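A rubisco-like protein (Burkholderia fungorum, PDB 3NWR) is a RuBisCO-like protein, probably a lyase that uses a carboxylated lysine in a beta/alpha barrel. Local coordinates at residues S261-G266 and T306-S311; M299-Y304 and I333-D338; I236-D239 and R245-E248. All coordinates share one frame; numbering follows the deposited sequence.

Contact 1 (S261-G266 and T306-S311)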
# COMPACT_ATOMS: atom_id res chain seq x y z
N SER A 261 10.76 3.88 2.23
CA SER A 261 9.83 3.36 1.23
C SER A 261 8.43 3.48 1.79
O SER A 261 7.92 2.56 2.46
CB SER A 261 10.17 1.92 0.88
OG SER A 261 11.42 1.86 0.24
N ILE A 262 7.80 4.62 1.54
CA ILE A 262 6.54 4.95 2.20
C ILE A 262 5.43 3.91 2.09
O ILE A 262 4.73 3.65 3.05
CB ILE A 262 6.01 6.33 1.77
CG1 ILE A 262 6.01 6.46 0.23
CG2 ILE A 262 6.87 7.43 2.40
CD1 ILE A 262 5.28 7.72 -0.30
N ASN A 263 5.25 3.32 0.91
CA ASN A 263 4.13 2.40 0.74
C ASN A 263 4.22 1.20 1.66
O ASN A 263 3.21 0.71 2.17
CB ASN A 263 4.02 1.94 -0.71
CG ASN A 263 3.70 3.07 -1.64
OD1 ASN A 263 2.82 3.90 -1.35
ND2 ASN A 263 4.43 3.15 -2.75
N TRP A 264 5.45 0.73 1.89
CA TRP A 264 5.64 -0.49 2.67
C TRP A 264 5.81 -0.18 4.15
O TRP A 264 5.51 -1.02 5.00
CB TRP A 264 6.85 -1.25 2.12
CG TRP A 264 6.84 -1.33 0.62
CD1 TRP A 264 7.84 -0.94 -0.23
CD2 TRP A 264 5.77 -1.80 -0.22
NE1 TRP A 264 7.46 -1.15 -1.53
CE2 TRP A 264 6.20 -1.68 -1.56
CE3 TRP A 264 4.50 -2.31 0.04
CZ2 TRP A 264 5.40 -2.06 -2.63
CZ3 TRP A 264 3.70 -2.69 -1.05
CH2 TRP A 264 4.16 -2.56 -2.35
N CYS A 265 6.26 1.02 4.45
CA CYS A 265 6.33 1.49 5.83
C CYS A 265 4.94 1.78 6.37
O CYS A 265 4.61 1.38 7.49
CB CYS A 265 7.20 2.75 5.92
SG CYS A 265 8.97 2.43 5.67
N GLY A 266 4.12 2.45 5.55
CA GLY A 266 2.75 2.78 5.92
C GLY A 266 2.56 4.13 6.58
O GLY A 266 3.47 4.66 7.22
N THR A 306 -1.54 13.92 -1.49
CA THR A 306 -2.28 14.54 -0.39
C THR A 306 -2.17 13.70 0.87
O THR A 306 -1.75 14.19 1.93
CB THR A 306 -3.76 14.76 -0.74
OG1 THR A 306 -3.86 15.68 -1.84
CG2 THR A 306 -4.51 15.32 0.46
N LEU A 307 -2.52 12.41 0.76
CA LEU A 307 -2.45 11.52 1.92
C LEU A 307 -1.04 11.46 2.47
O LEU A 307 -0.84 11.58 3.68
CB LEU A 307 -2.94 10.13 1.54
CG LEU A 307 -4.40 10.05 1.11
CD1 LEU A 307 -4.66 8.66 0.56
CD2 LEU A 307 -5.30 10.34 2.30
N TRP A 308 -0.06 11.27 1.60
CA TRP A 308 1.32 11.19 2.08
C TRP A 308 1.84 12.48 2.72
O TRP A 308 2.58 12.44 3.69
CB TRP A 308 2.27 10.61 1.00
CG TRP A 308 2.15 9.14 1.04
CD1 TRP A 308 1.50 8.31 0.15
CD2 TRP A 308 2.58 8.31 2.11
NE1 TRP A 308 1.55 7.00 0.60
CE2 TRP A 308 2.21 6.99 1.80
CE3 TRP A 308 3.28 8.56 3.30
CZ2 TRP A 308 2.51 5.91 2.65
CZ3 TRP A 308 3.57 7.51 4.13
CH2 TRP A 308 3.18 6.20 3.81
N ARG A 309 1.42 13.62 2.19
CA ARG A 309 1.87 14.87 2.78
C ARG A 309 1.33 15.06 4.20
O ARG A 309 1.95 15.73 5.03
CB ARG A 309 1.52 16.04 1.86
CG ARG A 309 2.53 16.16 0.73
CD ARG A 309 2.07 17.08 -0.39
NE ARG A 309 1.94 18.47 0.04
CZ ARG A 309 1.61 19.45 -0.78
NH1 ARG A 309 1.51 20.70 -0.33
NH2 ARG A 309 1.38 19.19 -2.07
N LEU A 310 0.19 14.44 4.51
CA LEU A 310 -0.34 14.49 5.88
C LEU A 310 0.56 13.79 6.89
O LEU A 310 0.44 14.02 8.10
CB LEU A 310 -1.77 13.93 5.95
CG LEU A 310 -2.80 14.65 5.08
CD1 LEU A 310 -4.15 13.94 5.13
CD2 LEU A 310 -2.95 16.11 5.51
N SER A 311 1.46 12.93 6.42
CA SER A 311 2.41 12.28 7.33
C SER A 311 3.64 13.13 7.60
O SER A 311 4.47 12.79 8.45
CB SER A 311 2.85 10.91 6.80
OG SER A 311 3.73 11.06 5.70
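Ile262 lies along the indole of Trp308 and covers one face of it from the six-membered ring to the pyrrole. Its CB sits almost on the normal of the six-membered ring, 3.5 Å from the centroid and 11° off that normal, a CH-pi contact. From there the side chain forks. CG2 stays over the benzene half, 3.7 Å from Trp308 CZ3. CG1 turns the other way, its chi1 of 49° placing it between the backbone N and carbonyl carbon, and passes above CE2. The chain then extends and delivers CD1 over the pyrrole half, 3.7 Å from Trp308 CG. The two side chains thus run past each other in opposite directions, the isoleucine tip ending near the root of the tryptophan. At the far end of the indole, Trp308 CH2 comes within 3.1 Å of Ile262 O, the carbonyl that also accepts from Gly266 N in the helical turn. The carbonyl carbon of Gly266, a residue with positive phi at the end of that turn, lies 3.5 Å from Trp308 CH2. Asn263 OD1 stands 3.9 Å from Trp308 NE1, its amide plane 74° from the ring, and bonds instead with Tyr304, whose own ring meets the indole edge-to-face. Phe267 and Ile270 of helix 267-276 also pack on Trp308, enclosing the indole in a buried cluster. This is packing between a short turn at the C-terminal end of strand 257-261 and helix 301-309, within the beta/alpha barrel of the RuBisCO-type catalytic domain.

Contact 2 (M299-Y304 and I333-D338)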
# COMPACT_ATOMS: atom_id res chain seq x y z
N MET A 299 -5.17 5.07 -7.69
CA MET A 299 -5.08 6.40 -7.12
C MET A 299 -4.21 7.29 -8.00
O MET A 299 -3.05 6.97 -8.26
CB MET A 299 -4.49 6.32 -5.71
CG MET A 299 -4.80 7.49 -4.84
SD MET A 299 -4.11 7.23 -3.19
CE MET A 299 -4.86 5.71 -2.65
N SER A 300 -4.77 8.41 -8.47
CA SER A 300 -3.97 9.42 -9.16
C SER A 300 -3.06 10.13 -8.16
O SER A 300 -3.29 10.11 -6.94
CB SER A 300 -4.86 10.45 -9.85
OG SER A 300 -5.72 9.82 -10.78
N PHE A 301 -2.02 10.78 -8.67
CA PHE A 301 -1.00 11.33 -7.78
C PHE A 301 -1.54 12.42 -6.86
O PHE A 301 -1.14 12.51 -5.71
CB PHE A 301 0.21 11.84 -8.58
CG PHE A 301 1.38 12.24 -7.72
CD1 PHE A 301 2.28 11.28 -7.25
CD2 PHE A 301 1.60 13.56 -7.42
CE1 PHE A 301 3.38 11.66 -6.46
CE2 PHE A 301 2.69 13.95 -6.64
CZ PHE A 301 3.58 12.99 -6.17
N GLN A 302 -2.45 13.25 -7.35
CA GLN A 302 -2.96 14.35 -6.52
C GLN A 302 -3.47 13.82 -5.18
O GLN A 302 -3.15 14.36 -4.11
CB GLN A 302 -4.08 15.10 -7.25
CG GLN A 302 -4.37 16.49 -6.73
CD GLN A 302 -5.03 16.49 -5.36
OE1 GLN A 302 -5.73 15.55 -4.97
NE2 GLN A 302 -4.79 17.56 -4.61
N ALA A 303 -4.27 12.75 -5.24
CA ALA A 303 -4.83 12.15 -4.04
C ALA A 303 -3.73 11.47 -3.21
O ALA A 303 -3.66 11.65 -1.99
CB ALA A 303 -5.92 11.15 -4.40
N TYR A 304 -2.91 10.66 -3.88
CA TYR A 304 -1.82 9.94 -3.24
C TYR A 304 -0.91 10.89 -2.44
O TYR A 304 -0.61 10.65 -1.26
CB TYR A 304 -1.02 9.23 -4.32
CG TYR A 304 0.16 8.40 -3.85
CD1 TYR A 304 -0.03 7.17 -3.21
CD2 TYR A 304 1.47 8.82 -4.10
CE1 TYR A 304 1.07 6.41 -2.80
CE2 TYR A 304 2.56 8.06 -3.70
CZ TYR A 304 2.35 6.86 -3.06
OH TYR A 304 3.45 6.12 -2.68
N ILE A 333 4.52 16.19 -15.07
CA ILE A 333 4.31 17.62 -14.92
C ILE A 333 3.25 17.93 -13.87
O ILE A 333 3.47 18.73 -12.97
CB ILE A 333 3.91 18.27 -16.26
CG1 ILE A 333 5.09 18.17 -17.24
CG2 ILE A 333 3.52 19.72 -16.06
CD1 ILE A 333 4.72 18.53 -18.66
N GLU A 334 2.10 17.25 -13.97
CA GLU A 334 1.02 17.50 -13.02
C GLU A 334 1.44 17.12 -11.60
O GLU A 334 1.09 17.81 -10.63
CB GLU A 334 -0.24 16.72 -13.43
CG GLU A 334 -1.41 16.91 -12.48
CD GLU A 334 -2.67 16.19 -12.94
OE1 GLU A 334 -2.73 15.80 -14.12
OE2 GLU A 334 -3.60 16.03 -12.12
N SER A 335 2.21 16.04 -11.48
CA SER A 335 2.63 15.56 -10.17
C SER A 335 3.61 16.55 -9.52
O SER A 335 3.51 16.85 -8.33
CB SER A 335 3.25 14.16 -10.28
OG SER A 335 2.28 13.22 -10.75
N ALA A 336 4.53 17.08 -10.32
CA ALA A 336 5.43 18.11 -9.83
C ALA A 336 4.64 19.33 -9.36
O ALA A 336 4.90 19.88 -8.29
CB ALA A 336 6.42 18.50 -10.90
N ARG A 337 3.66 19.73 -10.15
CA ARG A 337 2.86 20.89 -9.79
C ARG A 337 2.05 20.65 -8.52
O ARG A 337 1.87 21.56 -7.71
CB ARG A 337 2.01 21.33 -10.99
CG ARG A 337 2.89 21.89 -12.09
CD ARG A 337 2.13 22.31 -13.33
NE ARG A 337 3.04 22.93 -14.29
CZ ARG A 337 2.72 23.24 -15.54
NH1 ARG A 337 1.51 22.97 -16.01
NH2 ARG A 337 3.63 23.80 -16.33
N ASP A 338 1.60 19.41 -8.33
CA ASP A 338 0.91 19.04 -7.09
C ASP A 338 1.80 19.32 -5.87
O ASP A 338 1.34 19.89 -4.87
CB ASP A 338 0.52 17.56 -7.09
CG ASP A 338 -0.67 17.25 -7.98
OD1 ASP A 338 -1.52 18.15 -8.20
OD2 ASP A 338 -0.77 16.09 -8.44
O HOH W 1 -2.59 19.64 -6.16
O HOH W 2 -1.98 14.42 -10.12
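Phe301 swings its ring toward Ser335 because CG stands opposite the backbone N (chi1 -172°), while Ser335, at chi1 -63°, keeps OG beside its own backbone N. Ser335 CB consequently lies over one face of the phenyl ring, 3.8 Å from the centroid and 27° off the normal, displaced toward the CD2 side. Ser335 OG reaches the base of the ring, 3.3 Å from Phe301 CB, and hydrogen-bonds back to Glu331 O in its own helix. Asp338 approaches the same ring differently: OD2 lies in its plane at the edge, 3.6 Å from Phe301 CD2. That carboxylate also faces Gln302, its OD1 3.6 Å from Gln302 CG, with the carboxylate and amide planes nearly perpendicular. The glutamine chain bends at chi2, and its OE1 accepts from Leu132 N on strand 126-133. Water joins the polar groups. One molecule donates to Asp338 OD1 at 2.7 Å and accepts a weak bond from Gln302 NE2. A second donates to both Asp338 OD2 and Glu334 OE2 and takes a weak bond from Gln302 N. The junction of helices 301-309 and 329-340 therefore combines an aromatic side packed on a serine with a hydrated acidic one, where water bridges two carboxylates to the first turn of helix 301-309 and would probably reduce any repulsion between them.

Contact 3 (I236-D239 and R245-E248)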
# COMPACT_ATOMS: atom_id res chain seq x y z
N ILE A 236 16.47 4.08 5.56
CA ILE A 236 16.31 3.45 6.87
C ILE A 236 15.07 2.57 6.95
O ILE A 236 14.74 2.05 8.02
CB ILE A 236 16.25 4.49 8.01
CG1 ILE A 236 15.01 5.37 7.85
CG2 ILE A 236 17.54 5.33 8.05
CD1 ILE A 236 14.71 6.26 9.07
N THR A 237 14.38 2.41 5.82
CA THR A 237 13.20 1.54 5.73
C THR A 237 13.39 0.26 6.55
O THR A 237 14.34 -0.49 6.31
CB THR A 237 12.91 1.13 4.28
OG1 THR A 237 12.72 2.30 3.47
CG2 THR A 237 11.66 0.24 4.20
N ASP A 238 12.48 0.02 7.50
CA ASP A 238 12.57 -1.12 8.41
C ASP A 238 11.32 -1.14 9.27
O ASP A 238 10.46 -0.25 9.17
CB ASP A 238 13.79 -0.97 9.33
CG ASP A 238 14.42 -2.30 9.73
OD1 ASP A 238 13.71 -3.33 9.82
OD2 ASP A 238 15.64 -2.31 9.99
N ASP A 239 11.23 -2.14 10.12
CA ASP A 239 10.28 -2.14 11.21
C ASP A 239 10.32 -0.77 11.92
O ASP A 239 11.38 -0.14 11.99
CB ASP A 239 10.70 -3.26 12.15
CG ASP A 239 10.15 -3.11 13.51
OD1 ASP A 239 8.99 -3.55 13.71
OD2 ASP A 239 10.87 -2.58 14.37
N ARG A 245 15.50 3.86 15.64
CA ARG A 245 16.90 3.68 16.03
C ARG A 245 17.82 4.11 14.90
O ARG A 245 18.84 4.77 15.15
CB ARG A 245 17.18 2.23 16.43
CG ARG A 245 16.49 1.82 17.73
CD ARG A 245 16.95 0.46 18.24
NE ARG A 245 16.66 -0.64 17.31
CZ ARG A 245 15.54 -1.35 17.31
NH1 ARG A 245 14.57 -1.09 18.18
NH2 ARG A 245 15.38 -2.34 16.44
N HIS A 246 17.49 3.75 13.66
CA HIS A 246 18.31 4.13 12.52
C HIS A 246 18.37 5.65 12.38
O HIS A 246 19.41 6.22 12.09
CB HIS A 246 17.78 3.56 11.21
CG HIS A 246 17.69 2.06 11.16
ND1 HIS A 246 18.49 1.23 11.92
CD2 HIS A 246 16.90 1.25 10.42
CE1 HIS A 246 18.18 -0.03 11.65
NE2 HIS A 246 17.22 -0.04 10.74
N ALA A 247 17.22 6.31 12.55
CA ALA A 247 17.16 7.76 12.40
C ALA A 247 17.98 8.46 13.48
O ALA A 247 18.64 9.47 13.21
CB ALA A 247 15.70 8.23 12.40
N GLU A 248 17.94 7.93 14.70
CA GLU A 248 18.75 8.47 15.79
C GLU A 248 20.23 8.37 15.44
O GLU A 248 20.99 9.31 15.66
CB GLU A 248 18.48 7.72 17.09
CG GLU A 248 17.10 7.95 17.68
CD GLU A 248 16.91 7.18 18.97
OE1 GLU A 248 17.92 6.95 19.67
OE2 GLU A 248 15.76 6.80 19.28
O HOH W 3 12.95 -3.72 15.79
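A histidine-carboxylate hydrogen bond spans this short loop-to-helix contact: His246 NE2 donates to Asp238 OD2 over 2.9 Å at an angle of 164°. The bond leaves nearly in the imidazole plane and meets OD2 on its anti side, 18° out of the carboxylate plane, while the ring and carboxylate planes are 34° apart. His246 reaches its partner with CG beside the backbone N, opposite the carbonyl carbon. Ile236 O lies at the edge of the same ring, 3.3 Å from His246 CD2, so two oxygens flank adjacent atoms of the imidazole. Behind the polar end, Ile236 and His246 run past each other in opposite directions, CG2 of the isoleucine packing 3.6 Å from His246 CB. At the other branch, Ile236 CD1 touches Ala247 CB at 4.0 Å. The second oxygen of Asp238 is used within the loop, where OD1 accepts from Asp239 N at 2.8 Å. Asp239 in turn caps helix 240-252 through a bond from Ala242 N to OD2, and water links Asp239 OD2 to Arg245 NH2. Asp239 OD1 forms a salt bridge with Arg275 of the second subunit, placing the loop at the dimer interface, and Asp238 OD2 also bonds to a glycerol, probably from crystallisation. With both carboxylate oxygens engaged, Asp238 is held between its own loop and the helix that follows, and its negative charge would be expected to polarise the imidazole.

Along the chain, contact 3 closes first, folding the loop after strand 233-235 onto the helix 240-252 that follows it. Strand 257-261 then leads into contact 1, which spans to the later part of helix 301-309. Before that helix finishes, its first turn enters contact 2, whose partner on helix 329-340 lies beyond strand 315-319; contacts 1 and 2 therefore cross, sharing helix 301-309, and the Asn263-Tyr304 pair joins them. Thr237 OG1 lies 2.8 Å from Ser261 N between contacts 3 and 1. Contacts 2 and 3 do not touch. Contacts 1 and 2 link helix 301-309 to the turn after strand 257-261 and to helix 329-340, and contacts 1 and 3 also meet the second subunit.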